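PDB 4DZI: putative TIM-barrel metal-dependent hydrolase from Mycobacterium avium subsp. paratuberculosis S397, which is of unassigned substrate but, as a TIM-barrel amidohydrolase with a two-metal site, probably catalyses a metal-dependent hydrolysis. Local coordinates for residues Q324-E336 / V345-W357. Residues are numbered along the deposited sequence; the frame is centred on the assembly and turned at random. Where two conformers were deposited one is given.
With CD (cadmium ion), chain P; CD (cadmium ion), chain Q.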
loop_
_atom_site.group_PDB
_atom_site.type_symbol
_atom_site.label_atom_id
_atom_site.label_comp_id
_atom_site.label_asym_id
_atom_site.label_seq_id
_atom_site.Cartn_x
_atom_site.Cartn_y
_atom_site.Cartn_z
ATOM N N GLN C 324 -5.344 16.670 12.751
ATOM C CA GLN C 324 -6.111 17.055 11.559
ATOM C C GLN C 324 -6.956 15.896 11.110
ATOM O O GLN C 324 -8.113 16.086 10.783
ATOM C CB GLN C 324 -5.215 17.532 10.417
ATOM C CG GLN C 324 -4.549 18.876 10.722
ATOM C CD GLN C 324 -3.673 19.331 9.592
ATOM O OE1 GLN C 324 -3.174 18.512 8.824
ATOM N NE2 GLN C 324 -3.475 20.650 9.470
ATOM N N LEU C 325 -6.392 14.690 11.106
ATOM C CA LEU C 325 -7.216 13.505 10.768
ATOM C C LEU C 325 -8.421 13.372 11.702
ATOM O O LEU C 325 -9.556 13.142 11.250
ATOM C CB LEU C 325 -6.381 12.219 10.771
ATOM C CG LEU C 325 -7.130 10.896 10.580
ATOM C CD1 LEU C 325 -7.716 10.784 9.159
ATOM C CD2 LEU C 325 -6.166 9.738 10.879
ATOM N N ARG C 326 -8.185 13.519 13.006
ATOM C CA ARG C 326 -9.225 13.356 14.005
ATOM C C ARG C 326 -10.241 14.485 13.975
ATOM O O ARG C 326 -11.409 14.279 14.325
ATOM C CB ARG C 326 -8.634 13.287 15.411
ATOM C CG ARG C 326 -7.726 12.098 15.554
ATOM C CD ARG C 326 -7.022 12.034 16.920
ATOM N NE ARG C 326 -6.689 10.639 17.181
ATOM C CZ ARG C 326 -5.599 10.215 17.807
ATOM N NH1 ARG C 326 -4.711 11.102 18.258
ATOM N NH2 ARG C 326 -5.404 8.898 17.966
ATOM N N ASN C 327 -9.801 15.679 13.596
ATOM C CA ASN C 327 -10.688 16.838 13.608
ATOM C C ASN C 327 -11.524 17.002 12.344
ATOM O O ASN C 327 -12.688 17.381 12.433
ATOM C CB ASN C 327 -9.884 18.121 13.775
ATOM C CG ASN C 327 -10.767 19.334 13.995
ATOM O OD1 ASN C 327 -11.407 19.462 15.042
ATOM N ND2 ASN C 327 -10.804 20.235 13.015
ATOM N N ASN C 328 -10.938 16.719 11.179
ATOM C CA ASN C 328 -11.575 17.083 9.923
ATOM C C ASN C 328 -12.212 15.943 9.136
ATOM O O ASN C 328 -12.821 16.201 8.109
ATOM C CB ASN C 328 -10.587 17.809 9.022
ATOM C CG ASN C 328 -10.148 19.134 9.607
ATOM O OD1 ASN C 328 -9.392 19.167 10.588
ATOM N ND2 ASN C 328 -10.613 20.235 9.008
ATOM N N VAL C 329 -12.020 14.698 9.583
ATOM C CA VAL C 329 -12.379 13.524 8.770
ATOM C C VAL C 329 -13.332 12.603 9.530
ATOM O O VAL C 329 -13.091 12.181 10.662
ATOM C CB VAL C 329 -11.131 12.724 8.316
ATOM C CG1 VAL C 329 -11.496 11.515 7.436
ATOM C CG2 VAL C 329 -10.143 13.658 7.598
ATOM N N TRP C 330 -14.449 12.282 8.871
ATOM C CA TRP C 330 -15.367 11.291 9.344
ATOM C C TRP C 330 -15.191 10.028 8.533
ATOM O O TRP C 330 -14.879 10.078 7.357
ATOM C CB TRP C 330 -16.798 11.814 9.118
ATOM C CG TRP C 330 -17.317 12.829 10.121
ATOM C CD1 TRP C 330 -18.283 12.635 11.104
ATOM C CD2 TRP C 330 -16.973 14.249 10.205
ATOM N NE1 TRP C 330 -18.513 13.798 11.780
ATOM C CE2 TRP C 330 -17.758 14.796 11.293
ATOM C CE3 TRP C 330 -16.092 15.078 9.526
ATOM C CZ2 TRP C 330 -17.668 16.138 11.665
ATOM C CZ3 TRP C 330 -15.995 16.413 9.912
ATOM C CH2 TRP C 330 -16.784 16.934 10.951
ATOM N N ILE C 331 -15.464 8.897 9.153
ATOM C CA ILE C 331 -15.245 7.602 8.499
ATOM C C ILE C 331 -16.436 6.661 8.660
ATOM O O ILE C 331 -16.869 6.377 9.787
ATOM C CB ILE C 331 -14.008 6.927 9.100
ATOM C CG1 ILE C 331 -12.772 7.785 8.811
ATOM C CG2 ILE C 331 -13.845 5.531 8.493
ATOM C CD1 ILE C 331 -11.535 7.291 9.529
ATOM N N ALA C 332 -16.974 6.173 7.536
ATOM C CA ALA C 332 -17.928 5.060 7.574
ATOM C C ALA C 332 -17.140 3.752 7.523
ATOM O O ALA C 332 -16.582 3.415 6.479
ATOM C CB ALA C 332 -18.876 5.117 6.365
ATOM N N PRO C 333 -17.087 3.016 8.626
ATOM C CA PRO C 333 -16.290 1.783 8.633
ATOM C C PRO C 333 -16.981 0.621 7.915
ATOM O O PRO C 333 -18.194 0.653 7.603
ATOM C CB PRO C 333 -16.198 1.452 10.131
ATOM C CG PRO C 333 -17.556 1.942 10.661
ATOM C CD PRO C 333 -17.711 3.271 9.939
ATOM N N TYR C 334 -16.217 -0.440 7.661
ATOM C CA TYR C 334 -16.840 -1.684 7.222
ATOM C C TYR C 334 -17.458 -2.365 8.458
ATOM O O TYR C 334 -17.013 -2.156 9.599
ATOM C CB TYR C 334 -15.830 -2.626 6.494
ATOM C CG TYR C 334 -15.442 -2.260 5.049
ATOM C CD1 TYR C 334 -16.347 -1.660 4.169
ATOM C CD2 TYR C 334 -14.168 -2.571 4.543
ATOM C CE1 TYR C 334 -15.985 -1.353 2.854
ATOM C CE2 TYR C 334 -13.809 -2.265 3.234
ATOM C CZ TYR C 334 -14.710 -1.646 2.383
ATOM O OH TYR C 334 -14.344 -1.327 1.048
ATOM N N TYR C 335 -18.496 -3.172 8.221
ATOM C CA TYR C 335 -19.278 -3.807 9.311
ATOM C C TYR C 335 -18.456 -4.648 10.266
ATOM O O TYR C 335 -18.808 -4.751 11.438
ATOM C CB TYR C 335 -20.432 -4.652 8.746
ATOM C CG TYR C 335 -20.928 -4.065 7.466
ATOM C CD1 TYR C 335 -21.362 -2.738 7.422
ATOM C CD2 TYR C 335 -20.900 -4.790 6.284
ATOM C CE1 TYR C 335 -21.793 -2.167 6.240
ATOM C CE2 TYR C 335 -21.319 -4.226 5.094
ATOM C CZ TYR C 335 -21.766 -2.919 5.077
ATOM O OH TYR C 335 -22.184 -2.357 3.893
ATOM N N GLU C 336 -17.369 -5.243 9.772
ATOM C CA GLU C 336 -16.535 -6.157 10.571
ATOM C C GLU C 336 -15.372 -5.496 11.276
ATOM O O GLU C 336 -14.660 -6.121 12.047
ATOM C CB GLU C 336 -16.021 -7.313 9.695
ATOM C CG GLU C 336 -17.070 -8.361 9.356
ATOM C CD GLU C 336 -17.543 -9.143 10.576
ATOM O OE1 GLU C 336 -18.764 -9.166 10.817
ATOM O OE2 GLU C 336 -16.706 -9.731 11.299
ATOM N N VAL C 345 -9.372 5.401 18.621
ATOM C CA VAL C 345 -8.423 6.069 17.736
ATOM C C VAL C 345 -8.886 7.392 17.132
ATOM O O VAL C 345 -8.129 8.367 17.129
ATOM C CB VAL C 345 -8.033 5.100 16.612
ATOM C CG1 VAL C 345 -7.256 5.806 15.520
ATOM C CG2 VAL C 345 -7.236 3.958 17.204
ATOM N N ILE C 346 -10.107 7.433 16.573
ATOM C CA ILE C 346 -10.544 8.658 15.934
ATOM C C ILE C 346 -11.617 9.418 16.693
ATOM O O ILE C 346 -11.895 10.571 16.358
ATOM C CB ILE C 346 -11.036 8.416 14.487
ATOM C CG1 ILE C 346 -12.302 7.563 14.481
ATOM C CG2 ILE C 346 -9.941 7.759 13.655
ATOM C CD1 ILE C 346 -12.975 7.447 13.115
ATOM N N GLY C 347 -12.203 8.774 17.704
ATOM C CA GLY C 347 -13.293 9.388 18.491
ATOM C C GLY C 347 -14.632 8.858 18.006
ATOM O O GLY C 347 -14.863 8.736 16.782
ATOM N N VAL C 348 -15.523 8.528 18.938
ATOM C CA VAL C 348 -16.799 7.995 18.543
ATOM C C VAL C 348 -17.567 8.986 17.649
ATOM O O VAL C 348 -18.408 8.565 16.827
ATOM C CB VAL C 348 -17.622 7.634 19.778
ATOM C CG1 VAL C 348 -17.954 8.893 20.564
ATOM C CG2 VAL C 348 -18.866 6.869 19.383
ATOM N N ASP C 349 -17.275 10.284 17.788
ATOM C CA ASP C 349 -18.020 11.276 17.012
ATOM C C ASP C 349 -17.691 11.260 15.523
ATOM O O ASP C 349 -18.382 11.893 14.716
ATOM C CB ASP C 349 -17.811 12.687 17.568
ATOM C CG ASP C 349 -16.350 13.113 17.533
ATOM O OD1 ASP C 349 -15.526 12.497 18.257
ATOM O OD2 ASP C 349 -16.034 14.054 16.778
ATOM N N LYS C 350 -16.636 10.535 15.127
ATOM C CA LYS C 350 -16.257 10.506 13.726
ATOM C C LYS C 350 -16.684 9.223 13.011
ATOM O O LYS C 350 -16.407 9.062 11.806
ATOM C CB LYS C 350 -14.731 10.698 13.601
ATOM C CG LYS C 350 -14.313 12.136 13.949
ATOM C CD LYS C 350 -15.082 13.150 13.105
ATOM C CE LYS C 350 -14.353 14.475 12.979
ATOM N NZ LYS C 350 -14.649 15.333 14.144
ATOM N N ILE C 351 -17.361 8.330 13.733
ATOM C CA ILE C 351 -17.776 7.043 13.152
ATOM C C ILE C 351 -19.185 7.181 12.573
ATOM O O ILE C 351 -20.106 7.612 13.271
ATOM C CB ILE C 351 -17.729 5.935 14.212
ATOM C CG1 ILE C 351 -16.288 5.734 14.686
ATOM C CG2 ILE C 351 -18.292 4.632 13.668
ATOM C CD1 ILE C 351 -16.177 4.683 15.787
ATOM N N LEU C 352 -19.318 6.847 11.292
ATOM C CA LEU C 352 -20.605 6.941 10.620
ATOM C C LEU C 352 -21.209 5.615 10.235
ATOM O O LEU C 352 -20.558 4.750 9.631
ATOM C CB LEU C 352 -20.467 7.781 9.347
ATOM C CG LEU C 352 -20.040 9.240 9.502
ATOM C CD1 LEU C 352 -19.740 9.920 8.183
ATOM C CD2 LEU C 352 -21.186 9.971 10.208
ATOM N N PHE C 353 -22.496 5.457 10.503
ATOM C CA PHE C 353 -23.244 4.364 9.897
ATOM C C PHE C 353 -23.526 4.561 8.407
ATOM O O PHE C 353 -24.047 5.601 7.988
ATOM C CB PHE C 353 -24.553 4.180 10.675
ATOM C CG PHE C 353 -25.683 3.640 9.856
ATOM C CD1 PHE C 353 -25.668 2.341 9.368
ATOM C CD2 PHE C 353 -26.776 4.455 9.583
ATOM C CE1 PHE C 353 -26.744 1.860 8.622
ATOM C CE2 PHE C 353 -27.844 3.989 8.831
ATOM C CZ PHE C 353 -27.844 2.685 8.379
ATOM N N GLY C 354 -23.138 3.560 7.611
ATOM C CA GLY C 354 -23.503 3.535 6.185
ATOM C C GLY C 354 -23.762 2.059 5.844
ATOM O O GLY C 354 -23.002 1.183 6.245
ATOM N N SER C 355 -24.836 1.779 5.119
ATOM C CA SER C 355 -25.217 0.399 4.831
ATOM C C SER C 355 -24.767 -0.096 3.451
ATOM O O SER C 355 -24.648 -1.316 3.250
ATOM C CB SER C 355 -26.750 0.275 4.854
ATOM O OG SER C 355 -27.287 1.042 3.788
ATOM N N ASP C 356 -24.538 0.829 2.515
ATOM C CA ASP C 356 -24.211 0.510 1.121
ATOM C C ASP C 356 -25.371 -0.145 0.420
ATOM O O ASP C 356 -25.194 -0.848 -0.565
ATOM C CB ASP C 356 -22.981 -0.411 1.029
ATOM C CG ASP C 356 -22.351 -0.430 -0.368
ATOM O OD1 ASP C 356 -22.387 0.566 -1.110
ATOM O OD2 ASP C 356 -21.753 -1.476 -0.687
ATOM N N TRP C 357 -26.573 0.066 0.937
ATOM C CA TRP C 357 -27.745 -0.493 0.250
ATOM C C TRP C 357 -28.015 0.195 -1.073
ATOM O O TRP C 357 -27.912 1.410 -1.185
ATOM C CB TRP C 357 -28.936 -0.329 1.216
ATOM C CG TRP C 357 -30.096 -1.212 0.841
ATOM C CD1 TRP C 357 -30.333 -2.518 1.256
ATOM C CD2 TRP C 357 -31.224 -0.886 -0.038
ATOM N NE1 TRP C 357 -31.504 -3.009 0.698
ATOM C CE2 TRP C 357 -32.062 -2.091 -0.098
ATOM C CE3 TRP C 357 -31.596 0.230 -0.781
ATOM C CZ2 TRP C 357 -33.239 -2.137 -0.855
ATOM C CZ3 TRP C 357 -32.783 0.168 -1.524
ATOM C CH2 TRP C 357 -33.568 -1.005 -1.573
HETATM CD CD CD P . -20.831 -0.891 -2.763
HETATM CD CD CD Q . -21.240 2.572 -1.203
HETATM O O HOH W 1 -12.230 12.936 16.755
HETATM O O HOH W 2 -14.090 17.924 14.953
HETATM O O HOH W 3 -19.558 14.316 14.572
HETATM O O HOH W 4 -20.523 2.255 8.366
HETATM O O HOH W 5 -20.258 1.303 5.815
HETATM O O HOH W 6 -20.126 -2.334 1.541
HETATM O O HOH W 7 -19.466 -0.010 -4.642
#
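Bends at chi2 (-55°) and chi4 (-85°) fold Lys350 over one face of the Trp330 indole. Lys350 CD rides 3.5 Å above the centre of the five-membered ring as a CH-pi contact, and NZ forms a cation-pi pair over the six-membered ring. The ammonium also salt-bridges Asp349 OD2 and gives a weak bond to Asn327 O at the end of helix 321-328, backed by a water accepting from Lys350 NZ (2.8 Å) and donating to that oxygen. Leu352 CD1 packs on Trp330 CB (3.6 Å). Arg326, extended from CG to NE, grips Val345 O side-on at its guanidinium edge through NE (2.7 Å) and NH2 (2.9 Å). Ile331 N to Lys350 O (2.8 Å) and Leu352 N to Ile331 O (2.9 Å) bridge the backbones in parallel. Gly354 O lies at the edge of the Tyr335 ring. Asp356 OD1 bridges both cadmium ions and OD2 adds a second bond to one, which Glu293, His359 and Glu361 bind; Asp13, His15, His230 and Glu293 hold the other. Ile331 and Ile346 pack against Val299 of helix 298-312, and helix 339-346 links the two segments; strand 329-331 pairs with 289-292, while Phe353 bonds to strand 9-15, consistent with closure of the amidohydrolase barrel.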